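Local coordinates for protein isoflavone reductase (Medicago sativa, PDB 2GAS) that reduces 2'-hydroxyisoflavones to chiral isoflavanones with NADPH, giving the penultimate intermediate of the alfalfa phytoalexin medicarpin, at residues L6-T11 and V80-G85; T29-R34 and V57-G62; G15-W20 and T190-G195. One frame throughout, in Å; residues are numbered along the deposited sequence.

Contact 1: L6-T11 and V80-G85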
ATOM      1  N   LEU A   6     -16.365  -4.810   1.116  1.00 16.84           N
ATOM      2  CA  LEU A   6     -16.219  -5.034  -0.319  1.00 17.29           C
ATOM      3  C   LEU A   6     -14.830  -4.592  -0.760  1.00 16.21           C
ATOM      4  O   LEU A   6     -14.420  -3.457  -0.501  1.00 17.19           O
ATOM      5  CB  LEU A   6     -17.263  -4.224  -1.095  1.00 17.19           C
ATOM      6  CG  LEU A   6     -17.111  -4.225  -2.620  1.00 17.94           C
ATOM      7  CD1 LEU A   6     -17.268  -5.642  -3.162  1.00 18.34           C
ATOM      8  CD2 LEU A   6     -18.155  -3.298  -3.234  1.00 18.82           C
ATOM      9  N   ILE A   7     -14.121  -5.487  -1.435  1.00 16.74           N
ATOM     10  CA  ILE A   7     -12.780  -5.188  -1.919  1.00 15.53           C
ATOM     11  C   ILE A   7     -12.756  -5.040  -3.433  1.00 16.11           C
ATOM     12  O   ILE A   7     -13.109  -5.969  -4.164  1.00 17.08           O
ATOM     13  CB  ILE A   7     -11.775  -6.307  -1.539  1.00 15.12           C
ATOM     14  CG1 ILE A   7     -11.685  -6.438  -0.016  1.00 18.12           C
ATOM     15  CG2 ILE A   7     -10.407  -6.020  -2.159  1.00 17.60           C
ATOM     16  CD1 ILE A   7     -11.378  -5.143   0.683  1.00 25.47           C
ATOM     17  N   LEU A   8     -12.352  -3.860  -3.897  1.00 15.26           N
ATOM     18  CA  LEU A   8     -12.219  -3.597  -5.327  1.00 15.43           C
ATOM     19  C   LEU A   8     -10.753  -3.926  -5.629  1.00 15.07           C
ATOM     20  O   LEU A   8      -9.874  -3.645  -4.806  1.00 17.64           O
ATOM     21  CB  LEU A   8     -12.528  -2.128  -5.620  1.00 18.12           C
ATOM     22  CG  LEU A   8     -13.832  -1.606  -5.003  1.00 22.93           C
ATOM     23  CD1 LEU A   8     -13.997  -0.129  -5.332  1.00 26.03           C
ATOM     24  CD2 LEU A   8     -15.016  -2.398  -5.519  1.00 24.29           C
ATOM     25  N   GLY A   9     -10.495  -4.531  -6.789  1.00 14.81           N
ATOM     26  CA  GLY A   9      -9.147  -4.946  -7.152  1.00 16.76           C
ATOM     27  C   GLY A   9      -8.739  -6.104  -6.246  1.00 15.65           C
ATOM     28  O   GLY A   9      -7.586  -6.202  -5.837  1.00 15.13           O
ATOM     29  N   PRO A  10      -9.668  -7.028  -5.951  1.00 17.26           N
ATOM     30  CA  PRO A  10      -9.400  -8.171  -5.075  1.00 16.34           C
ATOM     31  C   PRO A  10      -8.308  -9.161  -5.481  1.00 17.38           C
ATOM     32  O   PRO A  10      -7.737  -9.833  -4.615  1.00 18.23           O
ATOM     33  CB  PRO A  10     -10.773  -8.833  -4.958  1.00 17.90           C
ATOM     34  CG  PRO A  10     -11.349  -8.612  -6.311  1.00 18.21           C
ATOM     35  CD  PRO A  10     -10.996  -7.161  -6.579  1.00 18.30           C
ATOM     36  N   THR A  11      -8.009  -9.268  -6.772  1.00 17.45           N
ATOM     37  CA  THR A  11      -6.973 -10.212  -7.188  1.00 18.05           C
ATOM     38  C   THR A  11      -5.595  -9.581  -7.373  1.00 17.24           C
ATOM     39  O   THR A  11      -4.652 -10.254  -7.782  1.00 19.78           O
ATOM     40  CB  THR A  11      -7.362 -10.967  -8.485  1.00 18.07           C
ATOM     41  OG1 THR A  11      -7.445 -10.049  -9.582  1.00 21.48           O
ATOM     42  CG2 THR A  11      -8.698 -11.677  -8.303  1.00 20.60           C
ATOM     43  N   VAL A  80     -16.109  -0.044   1.813  1.00 13.58           N
ATOM     44  CA  VAL A  80     -15.567  -0.214   0.472  1.00 15.33           C
ATOM     45  C   VAL A  80     -14.071   0.080   0.496  1.00 16.33           C
ATOM     46  O   VAL A  80     -13.644   1.144   0.946  1.00 14.16           O
ATOM     47  CB  VAL A  80     -16.261   0.744  -0.521  1.00 16.41           C
ATOM     48  CG1 VAL A  80     -15.661   0.582  -1.905  1.00 16.88           C
ATOM     49  CG2 VAL A  80     -17.757   0.476  -0.549  1.00 15.46           C
ATOM     50  N   ILE A  81     -13.284  -0.876   0.020  1.00 14.22           N
ATOM     51  CA  ILE A  81     -11.834  -0.728  -0.016  1.00 14.95           C
ATOM     52  C   ILE A  81     -11.325  -0.806  -1.448  1.00 15.75           C
ATOM     53  O   ILE A  81     -11.510  -1.817  -2.119  1.00 14.64           O
ATOM     54  CB  ILE A  81     -11.145  -1.835   0.802  1.00 14.14           C
ATOM     55  CG1 ILE A  81     -11.626  -1.771   2.255  1.00 16.51           C
ATOM     56  CG2 ILE A  81      -9.628  -1.679   0.720  1.00 14.93           C
ATOM     57  CD1 ILE A  81     -11.074  -2.871   3.150  1.00 18.92           C
ATOM     58  N   CYS A  82     -10.695   0.270  -1.917  1.00 15.53           N
ATOM     59  CA  CYS A  82     -10.143   0.278  -3.267  1.00 17.10           C
ATOM     60  C   CYS A  82      -8.670  -0.106  -3.163  1.00 17.81           C
ATOM     61  O   CYS A  82      -7.806   0.739  -2.913  1.00 16.87           O
ATOM     62  CB  CYS A  82     -10.282   1.662  -3.898  1.00 20.52           C
ATOM     63  SG  CYS A  82      -9.926   1.643  -5.658  1.00 26.33           S
ATOM     64  N   ALA A  83      -8.388  -1.393  -3.344  1.00 17.72           N
ATOM     65  CA  ALA A  83      -7.026  -1.900  -3.247  1.00 19.43           C
ATOM     66  C   ALA A  83      -6.164  -1.405  -4.395  1.00 21.19           C
ATOM     67  O   ALA A  83      -6.566  -1.468  -5.560  1.00 23.33           O
ATOM     68  CB  ALA A  83      -7.042  -3.426  -3.218  1.00 18.29           C
ATOM     69  N   ALA A  84      -4.975  -0.915  -4.059  1.00 22.18           N
ATOM     70  CA  ALA A  84      -4.052  -0.406  -5.062  1.00 22.72           C
ATOM     71  C   ALA A  84      -3.653  -1.507  -6.040  1.00 23.67           C
ATOM     72  O   ALA A  84      -3.483  -2.667  -5.652  1.00 23.58           O
ATOM     73  CB  ALA A  84      -2.816   0.173  -4.390  1.00 25.03           C
ATOM     74  N   GLY A  85      -3.507  -1.136  -7.307  1.00 23.44           N
ATOM     75  CA  GLY A  85      -3.130  -2.098  -8.327  1.00 24.08           C
ATOM     76  C   GLY A  85      -3.420  -1.608  -9.735  1.00 24.66           C
ATOM     77  O   GLY A  85      -3.040  -0.495 -10.103  1.00 25.13           O
TER
HETATM   78  O   HOH W   1      -4.995  -5.059  -5.482  1.00 17.38           O

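Contact 2: T29-R34 and V57-G62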
ATOM      1  N   THR A  29     -17.223 -11.079   3.708  1.00 18.92           N
ATOM      2  CA  THR A  29     -16.332 -10.515   2.702  1.00 17.65           C
ATOM      3  C   THR A  29     -16.849 -10.625   1.279  1.00 18.25           C
ATOM      4  O   THR A  29     -17.283 -11.692   0.851  1.00 18.83           O
ATOM      5  CB  THR A  29     -14.954 -11.195   2.832  1.00 17.38           C
ATOM      6  OG1 THR A  29     -14.531 -11.120   4.201  1.00 16.85           O
ATOM      7  CG2 THR A  29     -13.921 -10.510   1.961  1.00 16.38           C
ATOM      8  N   TYR A  30     -16.794  -9.507   0.556  1.00 18.38           N
ATOM      9  CA  TYR A  30     -17.263  -9.425  -0.823  1.00 18.45           C
ATOM     10  C   TYR A  30     -16.143  -8.942  -1.739  1.00 17.56           C
ATOM     11  O   TYR A  30     -15.317  -8.128  -1.335  1.00 17.57           O
ATOM     12  CB  TYR A  30     -18.436  -8.441  -0.917  1.00 18.30           C
ATOM     13  CG  TYR A  30     -19.634  -8.789  -0.062  1.00 19.40           C
ATOM     14  CD1 TYR A  30     -19.570  -8.736   1.331  1.00 21.68           C
ATOM     15  CD2 TYR A  30     -20.837  -9.172  -0.651  1.00 21.86           C
ATOM     16  CE1 TYR A  30     -20.679  -9.061   2.118  1.00 23.08           C
ATOM     17  CE2 TYR A  30     -21.948  -9.499   0.124  1.00 24.18           C
ATOM     18  CZ  TYR A  30     -21.863  -9.444   1.503  1.00 23.88           C
ATOM     19  OH  TYR A  30     -22.958  -9.786   2.264  1.00 25.97           O
ATOM     20  N   ALA A  31     -16.114  -9.450  -2.967  1.00 17.13           N
ATOM     21  CA  ALA A  31     -15.099  -9.040  -3.935  1.00 18.65           C
ATOM     22  C   ALA A  31     -15.780  -8.675  -5.251  1.00 19.20           C
ATOM     23  O   ALA A  31     -16.605  -9.433  -5.754  1.00 19.27           O
ATOM     24  CB  ALA A  31     -14.092 -10.168  -4.160  1.00 18.44           C
ATOM     25  N   LEU A  32     -15.449  -7.507  -5.794  1.00 19.76           N
ATOM     26  CA  LEU A  32     -16.036  -7.080  -7.063  1.00 20.10           C
ATOM     27  C   LEU A  32     -15.226  -7.691  -8.193  1.00 22.20           C
ATOM     28  O   LEU A  32     -14.021  -7.447  -8.314  1.00 20.91           O
ATOM     29  CB  LEU A  32     -16.012  -5.557  -7.192  1.00 21.31           C
ATOM     30  CG  LEU A  32     -16.817  -4.991  -8.368  1.00 20.83           C
ATOM     31  CD1 LEU A  32     -18.313  -5.115  -8.074  1.00 22.12           C
ATOM     32  CD2 LEU A  32     -16.446  -3.534  -8.577  1.00 21.19           C
ATOM     33  N   VAL A  33     -15.889  -8.497  -9.013  1.00 21.80           N
ATOM     34  CA  VAL A  33     -15.227  -9.155 -10.128  1.00 25.97           C
ATOM     35  C   VAL A  33     -16.098  -9.147 -11.373  1.00 29.49           C
ATOM     36  O   VAL A  33     -17.324  -9.236 -11.289  1.00 31.03           O
ATOM     37  CB  VAL A  33     -14.885 -10.624  -9.788  1.00 27.24           C
ATOM     38  CG1 VAL A  33     -13.811 -10.679  -8.710  1.00 25.59           C
ATOM     39  CG2 VAL A  33     -16.131 -11.347  -9.323  1.00 29.50           C
ATOM     40  N   ARG A  34     -15.449  -9.041 -12.527  1.00 31.68           N
ATOM     41  CA  ARG A  34     -16.142  -9.039 -13.803  1.00 35.62           C
ATOM     42  C   ARG A  34     -16.224 -10.477 -14.309  1.00 36.80           C
ATOM     43  O   ARG A  34     -15.216 -11.182 -14.369  1.00 37.40           O
ATOM     44  CB  ARG A  34     -15.378  -8.173 -14.812  1.00 36.32           C
ATOM     45  CG  ARG A  34     -15.169  -6.740 -14.352  1.00 40.00           C
ATOM     46  CD  ARG A  34     -14.559  -5.871 -15.442  1.00 41.99           C
ATOM     47  NE  ARG A  34     -13.165  -6.198 -15.728  1.00 42.15           N
ATOM     48  CZ  ARG A  34     -12.418  -5.541 -16.608  1.00 44.17           C
ATOM     49  NH1 ARG A  34     -11.157  -5.896 -16.814  1.00 45.82           N
ATOM     50  NH2 ARG A  34     -12.934  -4.525 -17.287  1.00 44.76           N
ATOM     51  N   VAL A  57     -16.008 -16.105   0.385  1.00 20.11           N
ATOM     52  CA  VAL A  57     -16.053 -14.751  -0.157  1.00 19.28           C
ATOM     53  C   VAL A  57     -17.208 -14.709  -1.145  1.00 20.05           C
ATOM     54  O   VAL A  57     -17.377 -15.630  -1.947  1.00 21.61           O
ATOM     55  CB  VAL A  57     -14.750 -14.382  -0.908  1.00 16.99           C
ATOM     56  CG1 VAL A  57     -14.894 -13.014  -1.570  1.00 16.58           C
ATOM     57  CG2 VAL A  57     -13.580 -14.362   0.060  1.00 18.06           C
ATOM     58  N   ILE A  58     -18.005 -13.649  -1.071  1.00 20.47           N
ATOM     59  CA  ILE A  58     -19.144 -13.462  -1.963  1.00 21.07           C
ATOM     60  C   ILE A  58     -18.705 -12.613  -3.153  1.00 21.26           C
ATOM     61  O   ILE A  58     -18.201 -11.504  -2.982  1.00 21.78           O
ATOM     62  CB  ILE A  58     -20.317 -12.741  -1.245  1.00 22.61           C
ATOM     63  CG1 ILE A  58     -20.925 -13.653  -0.173  1.00 25.80           C
ATOM     64  CG2 ILE A  58     -21.383 -12.345  -2.248  1.00 24.16           C
ATOM     65  CD1 ILE A  58     -20.009 -13.959   0.978  1.00 31.72           C
ATOM     66  N   LEU A  59     -18.889 -13.135  -4.360  1.00 20.86           N
ATOM     67  CA  LEU A  59     -18.501 -12.402  -5.556  1.00 21.96           C
ATOM     68  C   LEU A  59     -19.649 -11.558  -6.074  1.00 22.16           C
ATOM     69  O   LEU A  59     -20.727 -12.079  -6.365  1.00 25.11           O
ATOM     70  CB  LEU A  59     -18.073 -13.366  -6.663  1.00 20.46           C
ATOM     71  CG  LEU A  59     -16.961 -14.354  -6.331  1.00 20.45           C
ATOM     72  CD1 LEU A  59     -16.657 -15.185  -7.568  1.00 22.89           C
ATOM     73  CD2 LEU A  59     -15.721 -13.598  -5.863  1.00 21.70           C
ATOM     74  N   LEU A  60     -19.416 -10.256  -6.187  1.00 21.59           N
ATOM     75  CA  LEU A  60     -20.423  -9.345  -6.711  1.00 23.74           C
ATOM     76  C   LEU A  60     -19.971  -8.986  -8.122  1.00 25.03           C
ATOM     77  O   LEU A  60     -18.829  -8.574  -8.332  1.00 24.71           O
ATOM     78  CB  LEU A  60     -20.524  -8.090  -5.838  1.00 22.13           C
ATOM     79  CG  LEU A  60     -21.027  -8.312  -4.406  1.00 23.10           C
ATOM     80  CD1 LEU A  60     -21.145  -6.973  -3.693  1.00 20.90           C
ATOM     81  CD2 LEU A  60     -22.381  -9.011  -4.431  1.00 22.36           C
ATOM     82  N   GLU A  61     -20.863  -9.159  -9.092  1.00 27.01           N
ATOM     83  CA  GLU A  61     -20.524  -8.882 -10.481  1.00 30.06           C
ATOM     84  C   GLU A  61     -20.592  -7.397 -10.805  1.00 30.75           C
ATOM     85  O   GLU A  61     -21.603  -6.742 -10.553  1.00 31.34           O
ATOM     86  CB  GLU A  61     -21.457  -9.659 -11.415  1.00 32.07           C
ATOM     87  CG  GLU A  61     -20.953  -9.748 -12.848  1.00 37.46           C
ATOM     88  CD  GLU A  61     -21.885 -10.534 -13.750  1.00 39.70           C
ATOM     89  OE1 GLU A  61     -22.320 -11.635 -13.349  1.00 41.38           O
ATOM     90  OE2 GLU A  61     -22.173 -10.055 -14.867  1.00 41.93           O
ATOM     91  N   GLY A  62     -19.511  -6.868 -11.367  1.00 32.06           N
ATOM     92  CA  GLY A  62     -19.495  -5.460 -11.709  1.00 33.20           C
ATOM     93  C   GLY A  62     -18.148  -4.960 -12.181  1.00 34.44           C
ATOM     94  O   GLY A  62     -17.131  -5.644 -12.049  1.00 33.84           O
TER

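Contact 3: G15-W20 and T190-G195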
ATOM      1  N   GLY A  15      -4.536  -6.337  -2.979  1.00 16.94           N
ATOM      2  CA  GLY A  15      -5.906  -6.714  -2.687  1.00 16.20           C
ATOM      3  C   GLY A  15      -6.127  -8.110  -2.140  1.00 14.10           C
ATOM      4  O   GLY A  15      -6.966  -8.288  -1.262  1.00 16.07           O
ATOM      5  N   ARG A  16      -5.390  -9.096  -2.639  1.00 14.89           N
ATOM      6  CA  ARG A  16      -5.584 -10.466  -2.167  1.00 15.07           C
ATOM      7  C   ARG A  16      -5.365 -10.598  -0.664  1.00 14.83           C
ATOM      8  O   ARG A  16      -6.066 -11.353   0.005  1.00 15.67           O
ATOM      9  CB  ARG A  16      -4.664 -11.436  -2.923  1.00 15.27           C
ATOM     10  CG  ARG A  16      -3.178 -11.260  -2.633  1.00 15.03           C
ATOM     11  CD  ARG A  16      -2.325 -12.057  -3.621  1.00 16.92           C
ATOM     12  NE  ARG A  16      -2.443 -11.529  -4.979  1.00 18.30           N
ATOM     13  CZ  ARG A  16      -1.802 -12.027  -6.032  1.00 19.47           C
ATOM     14  NH1 ARG A  16      -0.995 -13.071  -5.886  1.00 18.83           N
ATOM     15  NH2 ARG A  16      -1.962 -11.477  -7.228  1.00 19.28           N
ATOM     16  N   HIS A  17      -4.403  -9.859  -0.125  1.00 15.44           N
ATOM     17  CA  HIS A  17      -4.127  -9.942   1.304  1.00 14.80           C
ATOM     18  C   HIS A  17      -5.198  -9.264   2.138  1.00 15.77           C
ATOM     19  O   HIS A  17      -5.406  -9.613   3.302  1.00 16.45           O
ATOM     20  CB  HIS A  17      -2.740  -9.367   1.585  1.00 16.49           C
ATOM     21  CG  HIS A  17      -1.639 -10.185   0.987  1.00 16.92           C
ATOM     22  ND1 HIS A  17      -1.296 -11.430   1.471  1.00 18.49           N
ATOM     23  CD2 HIS A  17      -0.875  -9.985  -0.114  1.00 18.60           C
ATOM     24  CE1 HIS A  17      -0.372 -11.962   0.692  1.00 20.57           C
ATOM     25  NE2 HIS A  17      -0.100 -11.106  -0.278  1.00 19.67           N
ATOM     26  N   ILE A  18      -5.876  -8.287   1.542  1.00 15.27           N
ATOM     27  CA  ILE A  18      -6.964  -7.599   2.217  1.00 13.83           C
ATOM     28  C   ILE A  18      -8.153  -8.559   2.256  1.00 15.94           C
ATOM     29  O   ILE A  18      -8.843  -8.667   3.273  1.00 16.51           O
ATOM     30  CB  ILE A  18      -7.344  -6.307   1.462  1.00 14.75           C
ATOM     31  CG1 ILE A  18      -6.144  -5.364   1.451  1.00 17.70           C
ATOM     32  CG2 ILE A  18      -8.534  -5.635   2.134  1.00 16.33           C
ATOM     33  CD1 ILE A  18      -5.742  -4.879   2.812  1.00 26.98           C
ATOM     34  N   VAL A  19      -8.384  -9.264   1.150  1.00 15.09           N
ATOM     35  CA  VAL A  19      -9.476 -10.232   1.097  1.00 14.42           C
ATOM     36  C   VAL A  19      -9.226 -11.311   2.154  1.00 15.20           C
ATOM     37  O   VAL A  19     -10.111 -11.626   2.949  1.00 16.16           O
ATOM     38  CB  VAL A  19      -9.580 -10.914  -0.289  1.00 15.16           C
ATOM     39  CG1 VAL A  19     -10.580 -12.061  -0.228  1.00 15.95           C
ATOM     40  CG2 VAL A  19     -10.007  -9.896  -1.343  1.00 16.00           C
ATOM     41  N   TRP A  20      -8.018 -11.865   2.177  1.00 15.82           N
ATOM     42  CA  TRP A  20      -7.714 -12.907   3.154  1.00 15.95           C
ATOM     43  C   TRP A  20      -7.801 -12.420   4.603  1.00 16.53           C
ATOM     44  O   TRP A  20      -8.261 -13.149   5.481  1.00 15.93           O
ATOM     45  CB  TRP A  20      -6.334 -13.519   2.882  1.00 14.13           C
ATOM     46  CG  TRP A  20      -6.304 -14.367   1.632  1.00 16.08           C
ATOM     47  CD1 TRP A  20      -7.288 -15.209   1.193  1.00 17.88           C
ATOM     48  CD2 TRP A  20      -5.236 -14.474   0.687  1.00 16.00           C
ATOM     49  NE1 TRP A  20      -6.898 -15.833   0.033  1.00 16.45           N
ATOM     50  CE2 TRP A  20      -5.641 -15.402  -0.300  1.00 17.15           C
ATOM     51  CE3 TRP A  20      -3.969 -13.877   0.576  1.00 15.53           C
ATOM     52  CZ2 TRP A  20      -4.827 -15.748  -1.386  1.00 17.85           C
ATOM     53  CZ3 TRP A  20      -3.160 -14.221  -0.506  1.00 17.56           C
ATOM     54  CH2 TRP A  20      -3.594 -15.150  -1.473  1.00 16.74           C
ATOM     55  N   THR A 190       5.118  -6.198   5.382  1.00 14.91           N
ATOM     56  CA  THR A 190       4.796  -7.188   4.357  1.00 15.39           C
ATOM     57  C   THR A 190       3.392  -6.941   3.816  1.00 14.34           C
ATOM     58  O   THR A 190       2.565  -6.323   4.482  1.00 13.63           O
ATOM     59  CB  THR A 190       4.858  -8.635   4.899  1.00 17.07           C
ATOM     60  OG1 THR A 190       3.796  -8.842   5.841  1.00 16.27           O
ATOM     61  CG2 THR A 190       6.190  -8.891   5.586  1.00 14.55           C
ATOM     62  N   GLU A 191       3.127  -7.428   2.606  1.00 15.83           N
ATOM     63  CA  GLU A 191       1.808  -7.255   2.006  1.00 17.06           C
ATOM     64  C   GLU A 191       0.755  -7.938   2.874  1.00 16.64           C
ATOM     65  O   GLU A 191      -0.329  -7.400   3.081  1.00 16.12           O
ATOM     66  CB  GLU A 191       1.765  -7.844   0.591  1.00 18.47           C
ATOM     67  CG  GLU A 191       2.660  -7.143  -0.438  1.00 20.09           C
ATOM     68  CD  GLU A 191       4.137  -7.390  -0.198  1.00 24.33           C
ATOM     69  OE1 GLU A 191       4.498  -8.532   0.149  1.00 28.02           O
ATOM     70  OE2 GLU A 191       4.939  -6.453  -0.367  1.00 25.69           O
ATOM     71  N   ALA A 192       1.079  -9.120   3.389  1.00 16.53           N
ATOM     72  CA  ALA A 192       0.141  -9.845   4.236  1.00 16.47           C
ATOM     73  C   ALA A 192      -0.253  -9.001   5.445  1.00 15.51           C
ATOM     74  O   ALA A 192      -1.436  -8.902   5.792  1.00 16.05           O
ATOM     75  CB  ALA A 192       0.764 -11.170   4.696  1.00 16.12           C
ATOM     76  N   ASP A 193       0.737  -8.391   6.089  1.00 16.06           N
ATOM     77  CA  ASP A 193       0.484  -7.568   7.262  1.00 14.96           C
ATOM     78  C   ASP A 193      -0.311  -6.313   6.920  1.00 16.79           C
ATOM     79  O   ASP A 193      -1.102  -5.838   7.732  1.00 15.71           O
ATOM     80  CB  ASP A 193       1.801  -7.201   7.951  1.00 15.98           C
ATOM     81  CG  ASP A 193       2.395  -8.365   8.732  1.00 18.29           C
ATOM     82  OD1 ASP A 193       3.555  -8.244   9.178  1.00 18.71           O
ATOM     83  OD2 ASP A 193       1.703  -9.400   8.904  1.00 19.70           O
ATOM     84  N   VAL A 194      -0.101  -5.762   5.727  1.00 14.45           N
ATOM     85  CA  VAL A 194      -0.877  -4.595   5.342  1.00 15.34           C
ATOM     86  C   VAL A 194      -2.341  -5.030   5.283  1.00 14.86           C
ATOM     87  O   VAL A 194      -3.239  -4.274   5.657  1.00 14.52           O
ATOM     88  CB  VAL A 194      -0.417  -4.034   3.985  1.00 16.16           C
ATOM     89  CG1 VAL A 194      -1.409  -2.988   3.476  1.00 15.66           C
ATOM     90  CG2 VAL A 194       0.957  -3.393   4.154  1.00 16.09           C
ATOM     91  N   GLY A 195      -2.584  -6.257   4.829  1.00 14.71           N
ATOM     92  CA  GLY A 195      -3.954  -6.737   4.784  1.00 14.01           C
ATOM     93  C   GLY A 195      -4.531  -6.760   6.192  1.00 14.62           C
ATOM     94  O   GLY A 195      -5.632  -6.277   6.456  1.00 12.95           O
TER
HETATM   95  O   HOH W   2      -3.473 -10.634   5.112  1.00 23.84           O

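Contact 1: L6-T11 and V80-G85
L6, I7 and L8 pair with V80, I81 and C82 as the first and fourth strands of the NADP-binding Rossmann fold, neighbours at the middle of its parallel sheet and inclined at 19°. Three backbone hydrogen bonds join them. I81 N donates to L6 O at 2.9 Å and L8 N to I81 O at 2.8 Å, both almost straight. Where the strands end, A83 N reaches L8 O at 3.1 Å by a more bent bond, 148° at the hydrogen.

Apolar contacts line both faces of this strand pair. On the face of I7 and I81 the two side chains run next to each other. The second torsion of I7, -53°, folds CD1 over to its neighbour, where it lies 3.3 Å from I81 CB and 3.4 Å from I81 CD1, tighter than usual carbon contact; I18 of helix 15-25 covers this pair. On the other face L8 CD1 meets V80 CG1 at 3.9 Å, with I95 of helix 92-102 on L8 and I99 on V80.

Beyond the strands the chain turns into the glycine-rich GxxGxxG loop that probably binds NADP(+), as in related Rossmann domains. G9 takes a positive phi, and a CB there would press against A83 O. The two loops, already diverging, are bridged by a water that donates to G9 O at 2.9 Å and to A84 O at 2.8 Å.

Contact 2: T29-R34 and V57-G62
The second beta-alpha-beta unit of the nucleotide-binding domain brings T29-V33 beside I58-E61, with helix 42-54 as the connection. The strands are parallel, 34° apart in direction, and zipped by five backbone hydrogen bonds. The first, I58 N to T29 O, is 2.8 Å long; A31 N to I58 O, L60 N to A31 O and V33 N to L60 O follow. The last, G62 N to V33 O, stretches to 3.2 Å, with the donor 51° out of the carbonyl plane, as the strands part.

On one face, Y30 and I58 run alongside each other from neighbouring strands. Ring atom CD2 of Y30 touches I58 CG2 at 3.6 Å, and L60 CD1 comes obliquely to the same ring atom at 3.8 Å. L32 has CG anti to its backbone N (chi1 -170°), which carries CD1 across to the neighbouring strand, 3.5 Å from L60 O. A CB on G62 would clash with this methyl, so the glycine lets the chain pass close to L32.

In this Rossmann sheet, of order 3-2-1-4-5, strand 58-61 is outermost within the chain. The face of A31, V33 and L59 is covered in part by helix 42-54, whose I49 packs on V33 and L59; V57 also meets helix 15-25. Here V33 CG2 meets L59 CB at 3.9 Å, while A31 CB rests on V57 CG1, also at 3.9 Å.

R34, which probably binds NADP(+) as in related reductases, follows the strand directly. D63 makes a long, weak ion pair with its guanidinium, and R86 stands close by, consistent with a site for the anionic cofactor. The root of the R34 side chain lies against the other segment, CG being 3.2 Å from G62 O.

Contact 3: G15-W20 and T190-G195
H17 and I18 press against E191, A192 and G195 where helix 15-25, the first helix of the Rossmann fold, crosses helix 191-202 at 47°. The segment axes approach to 7.6 Å, a closeness that G195 permits: a CB there would run into H17 O.

The tight part is centred on this glycine. I18 CD1 sits only 3.2 Å from G195 CA, brought there by a second torsion of -65° that bends the end of the side chain toward helix 191-202. G195 CA also makes a CA-H...O contact of 3.5 Å with H17 O.

Next to it the H17 imidazole lies flat on the first turn of the other helix, one face over the E191-A192 peptide with A192 N 3.7 Å above the ring plane. Its CD2 side meets E191 CB and its ND1 side A192 CA, each at 3.5 Å. R16 CG lies over the opposite face, toward its rim, while the E191 carboxylate leads away to the backbone N of G157. A serine in place of H17 would probably leave the E191-A192 peptide without this flat cover and open a gap between the two helices.

On the looser side, near exposed A192, the helices diverge and water mediates: one molecule donates to both H17 O and A192 O, each at 2.8 Å.

In the fold
Contacts 1 and 2 belong to one parallel sheet, their centres 10 Å apart: strands 5-8 and 29-33 are neighbours, with I7 N probably hydrogen-bonded to Y30 O at 2.9 Å. Contact 3 lies over contact 1, centres 11 Å apart, where I18 CG2 meets I7 CD1 at 3.2 Å; it is about 17 Å from contact 2, centre to centre. The NADP(+) site is inferred to draw on all three: G9, P10 and T11 from contact 1, G15 from contact 3 and probably R34 from contact 2. Side chains of C82 and V194 come within about 10 and 11 Å of K133, the inferred proton acceptor.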